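Local atomic coordinates of photosystem II stability/assembly factor HCF136 (Cyanidioschyzon merolae, PDB entry 5OJ3), a protein that is probably essential for building photosystem II, helping to assemble an early intermediate that contains D2 and cytochrome b559. Residues A[314-319]-A[327-332]; A[337-342]-A[355-360]; A[271-276]-A[284-289]; A[305-310]-A[349-354]. All coordinates share one frame; numbering follows the deposited sequence.

Interaction 1: A[314-319]-A[327-332]; sequences ISAIGF and GIWETI
The inner beta hairpin of a propeller blade brings Ile314–Phe319 against Ile328–Ile332, the first two strands of a four-stranded antiparallel sheet. Its ladder is regular from Phe319 back to Ala316: Trp329 N gives a hydrogen bond to Gly318 O (3.0 Å), Gly318 N returns one to Trp329 O, and Thr331 N donates to Ala316 O. There the pairing slips by one residue in a classic beta bulge. Ser315 and Ala316 both face Thr331, whose carbonyl O accepts from both Ser315 N and, weakly, Ala316 N.

Trp329 dominates one side of the hairpin. Its CG stands between backbone N and carbonyl carbon (chi1 62°), which folds the indole back across the partner strand. Gly318 N lies 3.4 Å above the ring plane, over its centre, and Gly318 carries no side chain to compete for this face of the sheet. Ala316 CB meets the ring edge at CZ3 (3.6 Å). Cutting the tryptophan back to an alanine is likely to uncover the Gly318 backbone and to deprive Ala316 CB of its aromatic neighbour.

On the reverse side, Ile317 CG1 rests on Ile328 CG2 (3.7 Å), and Ile314 crosses the Glu330 side chain at about a right angle. Ile284 of the preceding blade packs on Ile317 and Ile328, while Asp368 and Val369 of the following one touch Trp329. Polar bonding across the hairpin is thus entirely main-chain, and its largely apolar side chains serve packing between blades.

Interaction 2: A[337-342]-A[355-360]; sequences LGFTKP and DMVDSK
Phe339 turns the edge of its ring to Val357: CG2 of the valine lies in the ring plane and approaches CE2 to 3.8 Å, with the two side chains slanting past one another. Two torsions set up this meeting. The phenyl CG lies opposite the carbonyl carbon (chi1 -40°), and Val357 CG2 takes the same position on its own residue, on the side of the backbone N. Leu337 is the residue most covered by the partner segment; it approaches Ser359 through the two CB atoms, 4.3 Å apart. Ser359 directs its hydroxyl elsewhere, into a hydrogen bond with Gly335 O.

Behind these side chains runs the outer edge of the blade, where the third strand, 336-340, pairs antiparallel with the short outermost strand, 354-356. Phe339 and Asp355 form a hydrogen-bonded pair: Asp355 N donates to Phe339 O at 2.7 Å and Phe339 N to Asp355 O. Two residues further along, Val357 N donates to Leu337 O (2.9 Å), continuing the ladder past Met356. That methionine faces the opposite side of the sheet from Phe339. Its chain bends at chi2 (-66°) and holds SD 3.8 Å from Leu337 O, beside Gly338, which has no side chain there. Trp396 touches both Leu337 and Val357, and Phe371 in the first strand of the following blade packs on Phe339.

Interaction 3: A[271-276]-A[284-289]; sequences SIVSVS and IAIPSR
Ile284, Ile286 and Val273 lose the most surface to this contact, and all three project from the same face of the sheet. The gamma-methyl CG2 of Ile286 sits against Val273 CB at 3.8 Å, while the longer branch of that isoleucine, CG1 lying anti to the backbone N (chi1 -156°), carries its end away from the partner segment. Ile284 is built alike: CG2 packs beside Ser276 OG and against the Phe319 ring of the next blade, while CD1 extends to Ile317 and Ile328 there. Val273 also turns CG2 to Ser288 CA (4.1 Å).

Main-chain bonds fix these positions. Val273 and Ile286 exchange a pair of hydrogen bonds, Val273 N to Ile286 O and Ile286 N to Val273 O (3.0 Å); Ser276 and Ile284 exchange another, with Ser276 N to Ile284 O at 3.1 Å. Between the two pairs the register slips by one in a beta bulge within the inner hairpin of a propeller blade. The chain turns a corner at Ser274, whose backbone adopts left-handed angles (phi 59°, psi 57°).

The reverse face is knitted together by Ala285. Its CB is met by Val275 CG2 at 3.5 Å and by Ile272 CD1 at 3.9 Å, and Leu213 of the preceding blade touches both Val275 and Ile272. At the far end, Ser271 O receives two weak hydrogen bonds from Ser288, one from N and one from OG; the Ser271 hydroxyl itself bonds to that of Ser228.

Interaction 4: A[305-310]-A[349-354]; sequences PHARST and TETIAF
His306 meets Ile352 in an off-centre CH-pi contact: CD1 of the isoleucine stands 4.1 Å from the imidazole centroid, 30° off the ring normal, and approaches ND1 most closely at 3.7 Å. On the histidine, NE2 is hydrogen-bonded to Thr295 OG1, which helps fix the rotation of the ring, and the Phe293 ring meets it with its plane only slightly inclined. Both Phe293 and Thr295 belong to the neighbouring strand of the same blade.

Ala307 follows with a looser touch, its CB 4.5 Å from Thr351 CG2. The outermost strand of its blade is followed by a linker that leads inward to the first strand of the next. The opposing segment, 349-354, belongs to that next blade, in the loop running into its own outermost strand, so two adjacent blades meet at their outer margins. The touching parts run in broadly similar directions, 45° apart, and the contact is made by side-chain packing.

Farther along, Ser309 sets its OG between backbone N and carbonyl carbon (chi1 59°), placing it beside Phe354. The hydroxyl oxygen is 3.7 Å from Phe354 CB and 3.8 Å from Phe354 CD1, approaching the ring obliquely. Ile328, Glu330 and Thr340 of the second and third strands of the blade also touch Phe354.

Overall arrangement
Followed from the N terminus, the chain first closes interaction 3, a short hairpin loop in one blade, complete before the others open. After that blade's outermost strand, segment 305-310 opens interaction 4. Interaction 1 then begins and ends within the long loop that interaction 4 spans, forming the inner hairpin of the next blade. Segment 337-342 opens interaction 2 before 349-354 closes interaction 4, and 355-360 closes interaction 2 last, so these two cross. Interactions 1 and 2 share a sheet through adjoining strands, joined by bonds such as Glu330 N to Gly338 O. Interactions 1 and 3 pack blade against blade nearer the pore; interaction 4 does so at the periphery.

Interaction 1: A[314-319]-A[327-332]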
loop_
_atom_site.group_PDB
_atom_site.type_symbol
_atom_site.label_atom_id
_atom_site.label_comp_id
_atom_site.label_asym_id
_atom_site.label_seq_id
_atom_site.Cartn_x
_atom_site.Cartn_y
_atom_site.Cartn_z
ATOM N N ILE A 314 12.660 4.411 -9.442
ATOM C CA ILE A 314 11.332 4.599 -8.875
ATOM C C ILE A 314 11.383 4.283 -7.386
ATOM O O ILE A 314 12.095 3.368 -6.952
ATOM C CB ILE A 314 10.313 3.721 -9.612
ATOM C CG1 ILE A 314 10.484 3.855 -11.124
ATOM C CG2 ILE A 314 8.915 4.146 -9.259
ATOM C CD1 ILE A 314 9.605 2.894 -11.912
ATOM N N SER A 315 10.621 5.034 -6.588
ATOM C CA SER A 315 10.563 4.783 -5.153
ATOM C C SER A 315 9.233 4.204 -4.699
ATOM O O SER A 315 9.214 3.339 -3.820
ATOM C CB SER A 315 10.811 6.067 -4.368
ATOM O OG SER A 315 11.758 6.881 -5.043
ATOM N N ALA A 316 8.122 4.643 -5.275
ATOM C CA ALA A 316 6.793 4.211 -4.874
ATOM C C ALA A 316 5.917 4.068 -6.109
ATOM O O ALA A 316 6.227 4.596 -7.180
ATOM C CB ALA A 316 6.160 5.190 -3.882
ATOM N N ILE A 317 4.836 3.303 -5.960
ATOM C CA ILE A 317 3.942 3.047 -7.080
ATOM C C ILE A 317 2.609 2.521 -6.557
ATOM O O ILE A 317 2.542 1.909 -5.482
ATOM C CB ILE A 317 4.588 2.075 -8.086
ATOM C CG1 ILE A 317 3.788 2.026 -9.390
ATOM C CG2 ILE A 317 4.747 0.682 -7.484
ATOM C CD1 ILE A 317 4.591 1.568 -10.595
ATOM N N GLY A 318 1.543 2.767 -7.309
ATOM C CA GLY A 318 0.212 2.331 -6.921
ATOM C C GLY A 318 -0.790 2.714 -7.988
ATOM O O GLY A 318 -0.443 3.302 -9.019
ATOM N N PHE A 319 -2.052 2.388 -7.716
ATOM C CA PHE A 319 -3.145 2.675 -8.635
ATOM C C PHE A 319 -3.877 3.947 -8.225
ATOM O O PHE A 319 -3.972 4.274 -7.040
ATOM C CB PHE A 319 -4.144 1.512 -8.694
ATOM C CG PHE A 319 -3.556 0.221 -9.200
ATOM C CD1 PHE A 319 -3.277 -0.831 -8.340
ATOM C CD2 PHE A 319 -3.251 0.080 -10.546
ATOM C CE1 PHE A 319 -2.737 -2.015 -8.823
ATOM C CE2 PHE A 319 -2.710 -1.096 -11.030
ATOM C CZ PHE A 319 -2.451 -2.144 -10.169
ATOM N N GLY A 327 -5.605 4.529 -13.931
ATOM C CA GLY A 327 -4.204 4.721 -14.236
ATOM C C GLY A 327 -3.305 4.358 -13.074
ATOM O O GLY A 327 -3.746 3.924 -12.010
ATOM N N ILE A 328 -2.006 4.547 -13.302
ATOM C CA ILE A 328 -0.954 4.264 -12.334
ATOM C C ILE A 328 -0.251 5.570 -12.000
ATOM O O ILE A 328 -0.061 6.420 -12.878
ATOM C CB ILE A 328 0.066 3.240 -12.879
ATOM C CG1 ILE A 328 -0.641 1.993 -13.413
ATOM C CG2 ILE A 328 1.091 2.875 -11.824
ATOM C CD1 ILE A 328 0.247 1.124 -14.280
ATOM N N TRP A 329 0.133 5.729 -10.739
ATOM C CA TRP A 329 1.031 6.794 -10.322
ATOM C C TRP A 329 2.363 6.184 -9.911
ATOM O O TRP A 329 2.431 5.032 -9.474
ATOM C CB TRP A 329 0.450 7.608 -9.159
ATOM C CG TRP A 329 0.213 6.810 -7.909
ATOM C CD1 TRP A 329 -0.953 6.215 -7.525
ATOM C CD2 TRP A 329 1.168 6.518 -6.878
ATOM N NE1 TRP A 329 -0.786 5.576 -6.321
ATOM C CE2 TRP A 329 0.508 5.744 -5.904
ATOM C CE3 TRP A 329 2.517 6.835 -6.686
ATOM C CZ2 TRP A 329 1.149 5.284 -4.755
ATOM C CZ3 TRP A 329 3.152 6.376 -5.546
ATOM C CH2 TRP A 329 2.469 5.609 -4.596
ATOM N N GLU A 330 3.426 6.966 -10.057
ATOM C CA GLU A 330 4.751 6.529 -9.651
ATOM C C GLU A 330 5.470 7.686 -8.979
ATOM O O GLU A 330 5.195 8.857 -9.254
ATOM C CB GLU A 330 5.581 6.014 -10.836
ATOM C CG GLU A 330 6.030 7.089 -11.807
ATOM C CD GLU A 330 6.797 6.516 -12.981
ATOM O OE1 GLU A 330 6.884 5.274 -13.084
ATOM O OE2 GLU A 330 7.306 7.303 -13.806
ATOM N N THR A 331 6.389 7.340 -8.087
ATOM C CA THR A 331 7.230 8.312 -7.413
ATOM C C THR A 331 8.681 8.013 -7.735
ATOM O O THR A 331 9.150 6.891 -7.529
ATOM C CB THR A 331 7.027 8.260 -5.899
ATOM O OG1 THR A 331 5.817 8.940 -5.545
ATOM C CG2 THR A 331 8.209 8.899 -5.191
ATOM N N ILE A 332 9.377 9.004 -8.236
ATOM C CA ILE A 332 10.763 8.841 -8.633
ATOM C C ILE A 332 11.623 9.362 -7.488
ATOM O O ILE A 332 11.222 10.281 -6.759
ATOM C CB ILE A 332 11.024 9.590 -9.956
ATOM C CG1 ILE A 332 9.992 9.213 -11.035
ATOM C CG2 ILE A 332 12.371 9.256 -10.492
ATOM C CD1 ILE A 332 9.738 7.718 -11.213
#

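Interaction 2: A[337-342]-A[355-360]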
loop_
_atom_site.group_PDB
_atom_site.type_symbol
_atom_site.label_atom_id
_atom_site.label_comp_id
_atom_site.label_asym_id
_atom_site.label_seq_id
_atom_site.Cartn_x
_atom_site.Cartn_y
_atom_site.Cartn_z
ATOM N N LEU A 337 7.413 12.529 -10.057
ATOM C CA LEU A 337 6.016 12.132 -9.971
ATOM C C LEU A 337 5.431 12.109 -11.376
ATOM O O LEU A 337 5.648 13.040 -12.156
ATOM C CB LEU A 337 5.234 13.096 -9.070
ATOM C CG LEU A 337 3.735 12.880 -8.846
ATOM C CD1 LEU A 337 3.457 11.463 -8.357
ATOM C CD2 LEU A 337 3.191 13.906 -7.862
ATOM N N GLY A 338 4.689 11.049 -11.686
ATOM C CA GLY A 338 4.051 10.926 -12.984
ATOM C C GLY A 338 2.819 10.051 -12.898
ATOM O O GLY A 338 2.668 9.242 -11.976
ATOM N N PHE A 339 1.940 10.213 -13.884
ATOM C CA PHE A 339 0.711 9.438 -13.978
ATOM C C PHE A 339 0.520 8.971 -15.414
ATOM O O PHE A 339 1.081 9.539 -16.353
ATOM C CB PHE A 339 -0.512 10.252 -13.522
ATOM C CG PHE A 339 -0.249 11.116 -12.325
ATOM C CD1 PHE A 339 -0.535 10.661 -11.050
ATOM C CD2 PHE A 339 0.296 12.383 -12.471
ATOM C CE1 PHE A 339 -0.285 11.451 -9.943
ATOM C CE2 PHE A 339 0.547 13.180 -11.369
ATOM C CZ PHE A 339 0.257 12.714 -10.104
ATOM N N THR A 340 -0.292 7.932 -15.576
ATOM C CA THR A 340 -0.559 7.346 -16.880
ATOM C C THR A 340 -1.963 7.710 -17.347
ATOM O O THR A 340 -2.843 8.045 -16.549
ATOM C CB THR A 340 -0.396 5.822 -16.846
ATOM O OG1 THR A 340 -1.349 5.256 -15.939
ATOM C CG2 THR A 340 1.009 5.449 -16.396
ATOM N N LYS A 341 -2.161 7.636 -18.663
ATOM C CA LYS A 341 -3.495 7.774 -19.224
ATOM C C LYS A 341 -4.391 6.653 -18.698
ATOM O O LYS A 341 -3.904 5.581 -18.340
ATOM C CB LYS A 341 -3.440 7.738 -20.750
ATOM N N PRO A 342 -5.700 6.882 -18.607
ATOM C CA PRO A 342 -6.602 5.806 -18.181
ATOM C C PRO A 342 -6.582 4.631 -19.150
ATOM O O PRO A 342 -6.138 4.740 -20.296
ATOM C CB PRO A 342 -7.980 6.480 -18.153
ATOM C CG PRO A 342 -7.703 7.947 -18.101
ATOM C CD PRO A 342 -6.404 8.159 -18.807
ATOM N N ASP A 355 3.138 10.554 -17.704
ATOM C CA ASP A 355 3.221 11.994 -17.917
ATOM C C ASP A 355 3.802 12.626 -16.658
ATOM O O ASP A 355 3.156 12.631 -15.605
ATOM C CB ASP A 355 1.847 12.573 -18.242
ATOM C CG ASP A 355 1.305 12.081 -19.571
ATOM O OD1 ASP A 355 2.108 11.633 -20.416
ATOM O OD2 ASP A 355 0.071 12.139 -19.765
ATOM N N MET A 356 5.012 13.167 -16.767
ATOM C CA MET A 356 5.700 13.708 -15.605
ATOM C C MET A 356 5.120 15.059 -15.208
ATOM O O MET A 356 4.669 15.845 -16.046
ATOM C CB MET A 356 7.203 13.835 -15.866
ATOM C CG MET A 356 7.880 12.532 -16.242
ATOM S SD MET A 356 7.818 11.391 -14.841
ATOM C CE MET A 356 7.986 9.813 -15.657
ATOM N N VAL A 357 5.138 15.318 -13.905
ATOM C CA VAL A 357 4.551 16.514 -13.324
ATOM C C VAL A 357 5.582 17.153 -12.402
ATOM O O VAL A 357 6.472 16.477 -11.878
ATOM C CB VAL A 357 3.240 16.148 -12.577
ATOM C CG1 VAL A 357 2.809 17.224 -11.587
ATOM C CG2 VAL A 357 2.128 15.859 -13.575
ATOM N N ASP A 358 5.460 18.465 -12.203
ATOM C CA ASP A 358 6.351 19.204 -11.312
ATOM C C ASP A 358 5.730 19.133 -9.922
ATOM O O ASP A 358 4.823 19.901 -9.592
ATOM C CB ASP A 358 6.527 20.637 -11.804
ATOM C CG ASP A 358 7.382 21.487 -10.874
ATOM O OD1 ASP A 358 7.857 20.981 -9.837
ATOM O OD2 ASP A 358 7.578 22.681 -11.191
ATOM N N SER A 359 6.212 18.180 -9.115
ATOM C CA SER A 359 5.713 18.003 -7.753
ATOM C C SER A 359 5.937 19.234 -6.884
ATOM O O SER A 359 5.170 19.467 -5.943
ATOM C CB SER A 359 6.361 16.777 -7.112
ATOM O OG SER A 359 7.770 16.915 -7.050
ATOM N N LYS A 360 7.003 19.998 -7.147
ATOM C CA LYS A 360 7.355 21.203 -6.391
ATOM C C LYS A 360 7.794 20.886 -4.968
ATOM O O LYS A 360 7.752 21.752 -4.089
ATOM C CB LYS A 360 6.208 22.219 -6.387
ATOM C CG LYS A 360 6.070 23.005 -7.685
ATOM C CD LYS A 360 4.669 23.559 -7.816
ATOM C CE LYS A 360 4.565 25.036 -7.517
ATOM N NZ LYS A 360 3.228 25.366 -6.943
#

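Interaction 3: A[271-276]-A[284-289]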
loop_
_atom_site.group_PDB
_atom_site.type_symbol
_atom_site.label_atom_id
_atom_site.label_comp_id
_atom_site.label_asym_id
_atom_site.label_seq_id
_atom_site.Cartn_x
_atom_site.Cartn_y
_atom_site.Cartn_z
ATOM N N SER A 271 13.567 -9.519 -4.094
ATOM C CA SER A 271 12.395 -9.132 -3.327
ATOM C C SER A 271 11.734 -7.925 -3.980
ATOM O O SER A 271 12.345 -7.208 -4.777
ATOM C CB SER A 271 12.758 -8.803 -1.872
ATOM O OG SER A 271 13.317 -9.928 -1.217
ATOM N N ILE A 272 10.471 -7.708 -3.618
ATOM C CA ILE A 272 9.666 -6.629 -4.173
ATOM C C ILE A 272 9.209 -5.711 -3.045
ATOM O O ILE A 272 9.221 -6.073 -1.866
ATOM C CB ILE A 272 8.467 -7.155 -4.989
ATOM C CG1 ILE A 272 7.406 -7.753 -4.065
ATOM C CG2 ILE A 272 8.932 -8.160 -6.037
ATOM C CD1 ILE A 272 6.246 -8.389 -4.800
ATOM N N VAL A 273 8.787 -4.504 -3.430
ATOM C CA VAL A 273 8.471 -3.435 -2.489
ATOM C C VAL A 273 7.194 -2.762 -2.982
ATOM O O VAL A 273 6.879 -2.780 -4.173
ATOM C CB VAL A 273 9.648 -2.426 -2.362
ATOM C CG1 VAL A 273 9.242 -1.142 -1.635
ATOM C CG2 VAL A 273 10.856 -3.080 -1.692
ATOM N N SER A 274 6.448 -2.174 -2.044
ATOM C CA SER A 274 5.342 -1.267 -2.356
ATOM C C SER A 274 4.286 -1.961 -3.218
ATOM O O SER A 274 3.936 -1.515 -4.313
ATOM C CB SER A 274 5.854 0.005 -3.039
ATOM O OG SER A 274 4.783 0.776 -3.551
ATOM N N VAL A 275 3.781 -3.062 -2.693
ATOM C CA VAL A 275 2.792 -3.867 -3.394
ATOM C C VAL A 275 1.410 -3.439 -2.934
ATOM O O VAL A 275 1.161 -3.261 -1.735
ATOM C CB VAL A 275 3.021 -5.367 -3.138
ATOM C CG1 VAL A 275 2.206 -6.209 -4.116
ATOM C CG2 VAL A 275 4.493 -5.688 -3.224
ATOM N N SER A 276 0.508 -3.286 -3.894
ATOM C CA SER A 276 -0.862 -2.883 -3.630
ATOM C C SER A 276 -1.770 -3.680 -4.544
ATOM O O SER A 276 -1.360 -4.117 -5.625
ATOM C CB SER A 276 -1.076 -1.381 -3.838
ATOM O OG SER A 276 -0.974 -1.039 -5.207
ATOM N N ILE A 284 0.157 -4.519 -8.355
ATOM C CA ILE A 284 1.294 -3.755 -8.849
ATOM C C ILE A 284 2.339 -3.711 -7.745
ATOM O O ILE A 284 2.005 -3.637 -6.556
ATOM C CB ILE A 284 0.902 -2.333 -9.308
ATOM C CG1 ILE A 284 2.036 -1.712 -10.123
ATOM C CG2 ILE A 284 0.580 -1.439 -8.123
ATOM C CD1 ILE A 284 1.600 -0.548 -10.974
ATOM N N ALA A 285 3.603 -3.778 -8.139
ATOM C CA ALA A 285 4.699 -3.866 -7.188
ATOM C C ALA A 285 5.950 -3.337 -7.870
ATOM O O ALA A 285 5.941 -3.003 -9.059
ATOM C CB ALA A 285 4.897 -5.303 -6.697
ATOM N N ILE A 286 7.031 -3.263 -7.106
ATOM C CA ILE A 286 8.266 -2.691 -7.621
ATOM C C ILE A 286 9.430 -3.526 -7.103
ATOM O O ILE A 286 9.385 -4.012 -5.963
ATOM C CB ILE A 286 8.381 -1.208 -7.233
ATOM C CG1 ILE A 286 9.286 -0.468 -8.197
ATOM C CG2 ILE A 286 8.923 -1.027 -5.823
ATOM C CD1 ILE A 286 9.223 0.978 -7.969
ATOM N N PRO A 287 10.463 -3.760 -7.905
ATOM C CA PRO A 287 11.664 -4.412 -7.379
ATOM C C PRO A 287 12.368 -3.543 -6.349
ATOM O O PRO A 287 12.186 -2.325 -6.288
ATOM C CB PRO A 287 12.535 -4.613 -8.624
ATOM C CG PRO A 287 11.986 -3.670 -9.645
ATOM C CD PRO A 287 10.520 -3.598 -9.365
ATOM N N SER A 288 13.176 -4.210 -5.521
ATOM C CA SER A 288 13.837 -3.549 -4.397
ATOM C C SER A 288 14.622 -2.320 -4.838
ATOM O O SER A 288 14.675 -1.316 -4.119
ATOM C CB SER A 288 14.751 -4.540 -3.674
ATOM O OG SER A 288 13.993 -5.499 -2.957
ATOM N N ARG A 289 15.230 -2.374 -6.020
ATOM C CA ARG A 289 16.128 -1.323 -6.476
ATOM C C ARG A 289 15.490 -0.419 -7.524
ATOM O O ARG A 289 16.199 0.359 -8.170
ATOM C CB ARG A 289 17.412 -1.944 -7.035
ATOM C CG ARG A 289 18.345 -2.557 -5.990
ATOM C CD ARG A 289 19.379 -1.550 -5.504
ATOM N NE ARG A 289 20.153 -2.052 -4.370
ATOM C CZ ARG A 289 21.323 -2.677 -4.473
ATOM N NH1 ARG A 289 21.866 -2.891 -5.665
ATOM N NH2 ARG A 289 21.950 -3.095 -3.383
#

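Interaction 4: A[305-310]-A[349-354]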
loop_
_atom_site.group_PDB
_atom_site.type_symbol
_atom_site.label_atom_id
_atom_site.label_comp_id
_atom_site.label_asym_id
_atom_site.label_seq_id
_atom_site.Cartn_x
_atom_site.Cartn_y
_atom_site.Cartn_z
ATOM N N PRO A 305 6.669 -7.596 -16.426
ATOM C CA PRO A 305 7.592 -6.497 -16.117
ATOM C C PRO A 305 7.537 -5.379 -17.147
ATOM O O PRO A 305 7.394 -5.606 -18.350
ATOM C CB PRO A 305 8.960 -7.192 -16.131
ATOM C CG PRO A 305 8.790 -8.320 -17.092
ATOM C CD PRO A 305 7.333 -8.702 -17.135
ATOM N N HIS A 306 7.669 -4.150 -16.652
ATOM C CA HIS A 306 7.551 -2.947 -17.465
ATOM C C HIS A 306 8.738 -2.025 -17.226
ATOM O O HIS A 306 9.131 -1.797 -16.079
ATOM C CB HIS A 306 6.238 -2.221 -17.158
ATOM C CG HIS A 306 5.039 -3.114 -17.196
ATOM N ND1 HIS A 306 4.232 -3.223 -18.308
ATOM C CD2 HIS A 306 4.507 -3.937 -16.262
ATOM C CE1 HIS A 306 3.257 -4.079 -18.061
ATOM N NE2 HIS A 306 3.400 -4.526 -16.826
ATOM N N ALA A 307 9.303 -1.500 -18.309
ATOM C CA ALA A 307 10.426 -0.578 -18.203
ATOM C C ALA A 307 9.985 0.756 -17.612
ATOM O O ALA A 307 8.903 1.268 -17.920
ATOM C CB ALA A 307 11.064 -0.356 -19.574
ATOM N N ARG A 308 10.822 1.307 -16.738
ATOM C CA ARG A 308 10.555 2.623 -16.187
ATOM C C ARG A 308 10.720 3.688 -17.267
ATOM O O ARG A 308 11.336 3.472 -18.315
ATOM C CB ARG A 308 11.471 2.892 -14.986
ATOM C CG ARG A 308 12.972 2.792 -15.262
ATOM C CD ARG A 308 13.780 3.141 -14.012
ATOM N NE ARG A 308 15.088 2.490 -14.000
ATOM C CZ ARG A 308 16.192 3.012 -14.523
ATOM N NH1 ARG A 308 16.154 4.204 -15.101
ATOM N NH2 ARG A 308 17.335 2.343 -14.467
ATOM N N SER A 309 10.155 4.858 -16.989
ATOM C CA SER A 309 10.116 5.965 -17.934
ATOM C C SER A 309 11.023 7.105 -17.502
ATOM O O SER A 309 10.829 8.244 -17.927
ATOM C CB SER A 309 8.685 6.470 -18.104
ATOM O OG SER A 309 8.155 6.911 -16.866
ATOM N N THR A 310 12.018 6.827 -16.678
ATOM C CA THR A 310 12.816 7.896 -16.117
ATOM C C THR A 310 14.298 7.699 -16.345
ATOM O O THR A 310 14.788 6.598 -16.608
ATOM C CB THR A 310 12.603 8.040 -14.605
ATOM O OG1 THR A 310 12.677 6.739 -13.972
ATOM C CG2 THR A 310 11.264 8.690 -14.339
ATOM N N THR A 349 3.270 -5.611 -23.140
ATOM C CA THR A 349 4.693 -5.374 -22.949
ATOM C C THR A 349 5.150 -4.070 -23.592
ATOM O O THR A 349 6.350 -3.768 -23.568
ATOM C CB THR A 349 5.510 -6.545 -23.511
ATOM O OG1 THR A 349 6.887 -6.163 -23.620
ATOM C CG2 THR A 349 4.981 -6.946 -24.869
ATOM N N GLU A 350 4.221 -3.295 -24.149
ATOM C CA GLU A 350 4.535 -2.087 -24.902
ATOM C C GLU A 350 4.621 -0.941 -23.896
ATOM O O GLU A 350 3.606 -0.550 -23.312
ATOM C CB GLU A 350 3.459 -1.822 -25.951
ATOM C CG GLU A 350 3.492 -2.726 -27.200
ATOM C CD GLU A 350 4.811 -2.733 -27.962
ATOM O OE1 GLU A 350 5.559 -1.734 -27.902
ATOM O OE2 GLU A 350 5.089 -3.748 -28.640
ATOM N N THR A 351 5.831 -0.411 -23.701
ATOM C CA THR A 351 6.185 0.411 -22.539
ATOM C C THR A 351 5.131 1.459 -22.183
ATOM O O THR A 351 4.749 2.289 -23.012
ATOM C CB THR A 351 7.540 1.089 -22.777
ATOM O OG1 THR A 351 7.404 2.121 -23.759
ATOM C CG2 THR A 351 8.570 0.069 -23.250
ATOM N N ILE A 352 4.661 1.386 -20.937
ATOM C CA ILE A 352 3.687 2.317 -20.373
ATOM C C ILE A 352 4.320 3.690 -20.173
ATOM O O ILE A 352 5.334 3.827 -19.478
ATOM C CB ILE A 352 3.127 1.777 -19.051
ATOM C CG1 ILE A 352 2.753 0.299 -19.196
ATOM C CG2 ILE A 352 1.939 2.610 -18.597
ATOM C CD1 ILE A 352 1.999 -0.262 -18.010
ATOM N N ALA A 353 3.723 4.713 -20.779
ATOM C CA ALA A 353 4.262 6.070 -20.746
ATOM C C ALA A 353 3.610 6.858 -19.614
ATOM O O ALA A 353 2.380 6.963 -19.553
ATOM C CB ALA A 353 4.034 6.773 -22.084
ATOM N N PHE A 354 4.430 7.408 -18.719
ATOM C CA PHE A 354 3.947 8.275 -17.653
ATOM C C PHE A 354 4.118 9.730 -18.059
ATOM O O PHE A 354 5.120 10.100 -18.676
ATOM C CB PHE A 354 4.686 8.052 -16.327
ATOM C CG PHE A 354 4.408 6.727 -15.675
ATOM C CD1 PHE A 354 4.672 5.534 -16.324
ATOM C CD2 PHE A 354 3.837 6.683 -14.414
ATOM C CE1 PHE A 354 4.409 4.325 -15.712
ATOM C CE2 PHE A 354 3.567 5.476 -13.800
ATOM C CZ PHE A 354 3.852 4.297 -14.449
#